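PDB 6MX6: Pre-mRNA-processing-splicing factor 8 from Cryptococcus neoformans var. grubii serotype A, which contains an intein, the segment modelled in this structure, which probably excises itself from the splicing factor and joins the flanking sequences by protein splicing. Local coordinates for residues Cys5-Leu13 against Glu61-His69. Numbering follows the deposited sequence.
Sequences CLQNGTRLL and EDLVCTHNH
Leu6 and Cys65 face each other in a single antiparallel bridge, CA to CA 4.4 Å, flanked by two backbone hydrogen bonds, Gln7 N to Val64 O at 2.9 Å and Thr66 N to Cys5 O at 3.0 Å. The backbone N of Cys5, the first modelled residue, donates twice, to Thr66 OG1 and to His69 ND1 (2.9 Å), approaching the ring at its edge from 24° out of its plane. Thr66 OG1 in turn donates to Asn68 OD1, within the type I turn Thr66-His69. CG of His69 stands anti to its backbone N (chi1 -175°), which carries the ring back to Cys5. Leu6 lays CD2 over one face of this ring, 3.9 Å from the centroid, a CH-pi contact; the same methyl meets Leu63 CD1 and Cys65 CB. On Gln7 the extended chain passes over Val64, OE1 3.6 Å from Val64 CB, while NE2 bonds to Thr152. Farther along, one water links Thr10 OG1 to Val64 N, and a second joins Arg11 N to Glu61 OE1. Arg11 NH1 makes a long salt bridge to Glu61 OE2 (3.4 Å), the guanidinium and carboxylate planes 66° apart; NE of Arg11 pairs with Glu19. The bridge thus links the edge strands 6-7 and 63-65 of two antiparallel sheets in the Hint fold of inteins. The first cysteine of the intein held by a Thr-X-X-His motif is characteristic of intein splicing sites, where, as in relatives, the threonine and histidine probably assist the first N-S acyl shift.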
loop_
_atom_site.group_PDB
_atom_site.type_symbol
_atom_site.label_atom_id
_atom_site.label_comp_id
_atom_site.label_asym_id
_atom_site.label_seq_id
_atom_site.Cartn_x
_atom_site.Cartn_y
_atom_site.Cartn_z
ATOM N N CYS A 5 -4.394 3.533 -5.876
ATOM C CA CYS A 5 -4.696 4.723 -5.091
ATOM C C CYS A 5 -5.298 4.331 -3.733
ATOM O O CYS A 5 -5.796 3.219 -3.585
ATOM C CB CYS A 5 -5.643 5.594 -5.877
ATOM S SG CYS A 5 -5.316 5.420 -7.644
ATOM N N LEU A 6 -5.285 5.247 -2.761
ATOM C CA LEU A 6 -5.537 4.899 -1.365
ATOM C C LEU A 6 -6.707 5.684 -0.794
ATOM O O LEU A 6 -6.960 6.825 -1.183
ATOM C CB LEU A 6 -4.301 5.173 -0.502
ATOM C CG LEU A 6 -3.032 4.432 -0.914
ATOM C CD1 LEU A 6 -1.886 4.900 -0.028
ATOM C CD2 LEU A 6 -3.226 2.937 -0.778
ATOM N N GLN A 7 -7.398 5.081 0.175
ATOM C CA GLN A 7 -8.506 5.771 0.811
ATOM C C GLN A 7 -8.018 7.023 1.516
ATOM O O GLN A 7 -6.963 7.020 2.163
ATOM C CB GLN A 7 -9.206 4.873 1.831
ATOM C CG GLN A 7 -10.460 5.513 2.394
ATOM C CD GLN A 7 -11.213 4.575 3.317
ATOM O OE1 GLN A 7 -10.662 4.097 4.302
ATOM N NE2 GLN A 7 -12.477 4.304 2.995
ATOM N N ASN A 8 -8.785 8.104 1.381
ATOM C CA ASN A 8 -8.476 9.319 2.122
ATOM C C ASN A 8 -8.386 9.027 3.615
ATOM O O ASN A 8 -9.193 8.276 4.174
ATOM C CB ASN A 8 -9.530 10.389 1.865
ATOM C CG ASN A 8 -9.350 11.073 0.516
ATOM O OD1 ASN A 8 -8.563 10.630 -0.320
ATOM N ND2 ASN A 8 -10.086 12.155 0.302
ATOM N N GLY A 9 -7.409 9.643 4.260
ATOM C CA GLY A 9 -7.141 9.398 5.660
ATOM C C GLY A 9 -6.044 8.394 5.908
ATOM O O GLY A 9 -5.674 8.177 7.070
ATOM N N THR A 10 -5.515 7.774 4.858
ATOM C CA THR A 10 -4.359 6.906 5.005
ATOM C C THR A 10 -3.147 7.747 5.399
ATOM O O THR A 10 -2.859 8.772 4.774
ATOM C CB THR A 10 -4.088 6.143 3.709
ATOM O OG1 THR A 10 -5.239 5.357 3.340
ATOM C CG2 THR A 10 -2.893 5.232 3.886
ATOM N N ARG A 11 -2.447 7.321 6.450
ATOM C CA ARG A 11 -1.334 8.082 7.012
ATOM C C ARG A 11 -0.021 7.588 6.417
ATOM O O ARG A 11 0.323 6.408 6.552
ATOM C CB ARG A 11 -1.320 7.953 8.540
ATOM C CG ARG A 11 -2.592 8.459 9.211
ATOM C CD ARG A 11 -2.836 7.788 10.561
ATOM N NE ARG A 11 -1.713 7.980 11.471
ATOM C CZ ARG A 11 -1.629 7.437 12.681
ATOM N NH1 ARG A 11 -2.608 6.661 13.131
ATOM N NH2 ARG A 11 -0.564 7.666 13.438
ATOM N N LEU A 12 0.714 8.489 5.769
ATOM C CA LEU A 12 1.997 8.207 5.148
ATOM C C LEU A 12 3.101 8.957 5.876
ATOM O O LEU A 12 2.842 9.837 6.701
ATOM C CB LEU A 12 1.972 8.610 3.671
ATOM C CG LEU A 12 0.734 8.128 2.913
ATOM C CD1 LEU A 12 0.710 8.666 1.494
ATOM C CD2 LEU A 12 0.694 6.602 2.913
ATOM N N LEU A 13 4.346 8.625 5.533
ATOM C CA LEU A 13 5.527 9.243 6.136
ATOM C C LEU A 13 6.181 10.191 5.137
ATOM O O LEU A 13 6.512 9.786 4.018
ATOM C CB LEU A 13 6.534 8.182 6.586
ATOM C CG LEU A 13 6.100 7.320 7.771
ATOM C CD1 LEU A 13 7.146 6.273 8.099
ATOM C CD2 LEU A 13 5.800 8.185 8.977
ATOM N N GLU A 61 -3.316 -1.367 11.122
ATOM C CA GLU A 61 -4.463 -0.713 10.497
ATOM C C GLU A 61 -4.787 -1.338 9.149
ATOM O O GLU A 61 -3.889 -1.694 8.383
ATOM C CB GLU A 61 -4.181 0.782 10.311
ATOM C CG GLU A 61 -4.352 1.601 11.587
ATOM C CD GLU A 61 -4.318 3.100 11.336
ATOM O OE1 GLU A 61 -4.170 3.512 10.166
ATOM O OE2 GLU A 61 -4.436 3.865 12.317
ATOM N N ASP A 62 -6.083 -1.474 8.860
ATOM C CA ASP A 62 -6.505 -1.971 7.554
ATOM C C ASP A 62 -5.946 -1.087 6.443
ATOM O O ASP A 62 -5.833 0.130 6.590
ATOM C CB ASP A 62 -8.031 -1.977 7.422
ATOM C CG ASP A 62 -8.731 -2.824 8.470
ATOM O OD1 ASP A 62 -8.062 -3.603 9.187
ATOM O OD2 ASP A 62 -9.974 -2.704 8.564
ATOM N N LEU A 63 -5.637 -1.704 5.305
ATOM C CA LEU A 63 -5.270 -0.963 4.100
ATOM C C LEU A 63 -6.484 -0.909 3.184
ATOM O O LEU A 63 -7.030 -1.953 2.826
ATOM C CB LEU A 63 -4.093 -1.627 3.385
ATOM C CG LEU A 63 -3.635 -0.951 2.092
ATOM C CD1 LEU A 63 -3.101 0.459 2.404
ATOM C CD2 LEU A 63 -2.589 -1.802 1.389
ATOM N N VAL A 64 -6.913 0.291 2.792
ATOM C CA VAL A 64 -8.120 0.427 1.975
ATOM C C VAL A 64 -7.732 1.129 0.682
ATOM O O VAL A 64 -7.166 2.226 0.722
ATOM C CB VAL A 64 -9.236 1.189 2.709
ATOM C CG1 VAL A 64 -10.487 1.222 1.864
ATOM C CG2 VAL A 64 -9.536 0.540 4.067
ATOM N N CYS A 65 -8.022 0.502 -0.457
ATOM C CA CYS A 65 -7.450 0.991 -1.709
ATOM C C CYS A 65 -8.283 0.578 -2.919
ATOM O O CYS A 65 -9.171 -0.267 -2.839
ATOM C CB CYS A 65 -6.009 0.516 -1.839
ATOM S SG CYS A 65 -5.872 -1.278 -1.917
ATOM N N THR A 66 -7.980 1.187 -4.064
ATOM C CA THR A 66 -8.769 0.930 -5.262
ATOM C C THR A 66 -8.461 -0.441 -5.854
ATOM O O THR A 66 -7.429 -1.060 -5.574
ATOM C CB THR A 66 -8.509 1.983 -6.347
ATOM O OG1 THR A 66 -7.103 2.032 -6.613
ATOM C CG2 THR A 66 -9.010 3.336 -5.909
ATOM N N HIS A 67 -9.366 -0.888 -6.732
ATOM C CA HIS A 67 -9.221 -2.199 -7.354
ATOM C C HIS A 67 -7.966 -2.290 -8.216
ATOM O O HIS A 67 -7.414 -3.380 -8.385
ATOM C CB HIS A 67 -10.458 -2.520 -8.199
ATOM C CG HIS A 67 -10.622 -1.625 -9.388
ATOM N ND1 HIS A 67 -10.267 -2.013 -10.663
ATOM C CD2 HIS A 67 -11.089 -0.358 -9.497
ATOM C CE1 HIS A 67 -10.513 -1.026 -11.506
ATOM N NE2 HIS A 67 -11.012 -0.010 -10.824
ATOM N N ASN A 68 -7.499 -1.177 -8.773
ATOM C CA ASN A 68 -6.307 -1.222 -9.611
ATOM C C ASN A 68 -5.039 -0.871 -8.849
ATOM O O ASN A 68 -3.961 -0.810 -9.452
ATOM C CB ASN A 68 -6.457 -0.288 -10.826
ATOM C CG ASN A 68 -6.749 1.139 -10.437
ATOM O OD1 ASN A 68 -7.347 1.403 -9.399
ATOM N ND2 ASN A 68 -6.336 2.078 -11.280
ATOM N N HIS A 69 -5.140 -0.644 -7.545
ATOM C CA HIS A 69 -3.955 -0.354 -6.757
ATOM C C HIS A 69 -3.009 -1.550 -6.767
ATOM O O HIS A 69 -3.440 -2.703 -6.774
ATOM C CB HIS A 69 -4.352 -0.002 -5.334
ATOM C CG HIS A 69 -3.205 0.422 -4.484
ATOM N ND1 HIS A 69 -2.559 1.625 -4.654
ATOM C CD2 HIS A 69 -2.573 -0.208 -3.466
ATOM C CE1 HIS A 69 -1.581 1.723 -3.772
ATOM N NE2 HIS A 69 -1.574 0.626 -3.035
HETATM O O HOH W 1 -5.939 2.826 3.989
HETATM O O HOH W 2 -3.417 4.773 7.569
#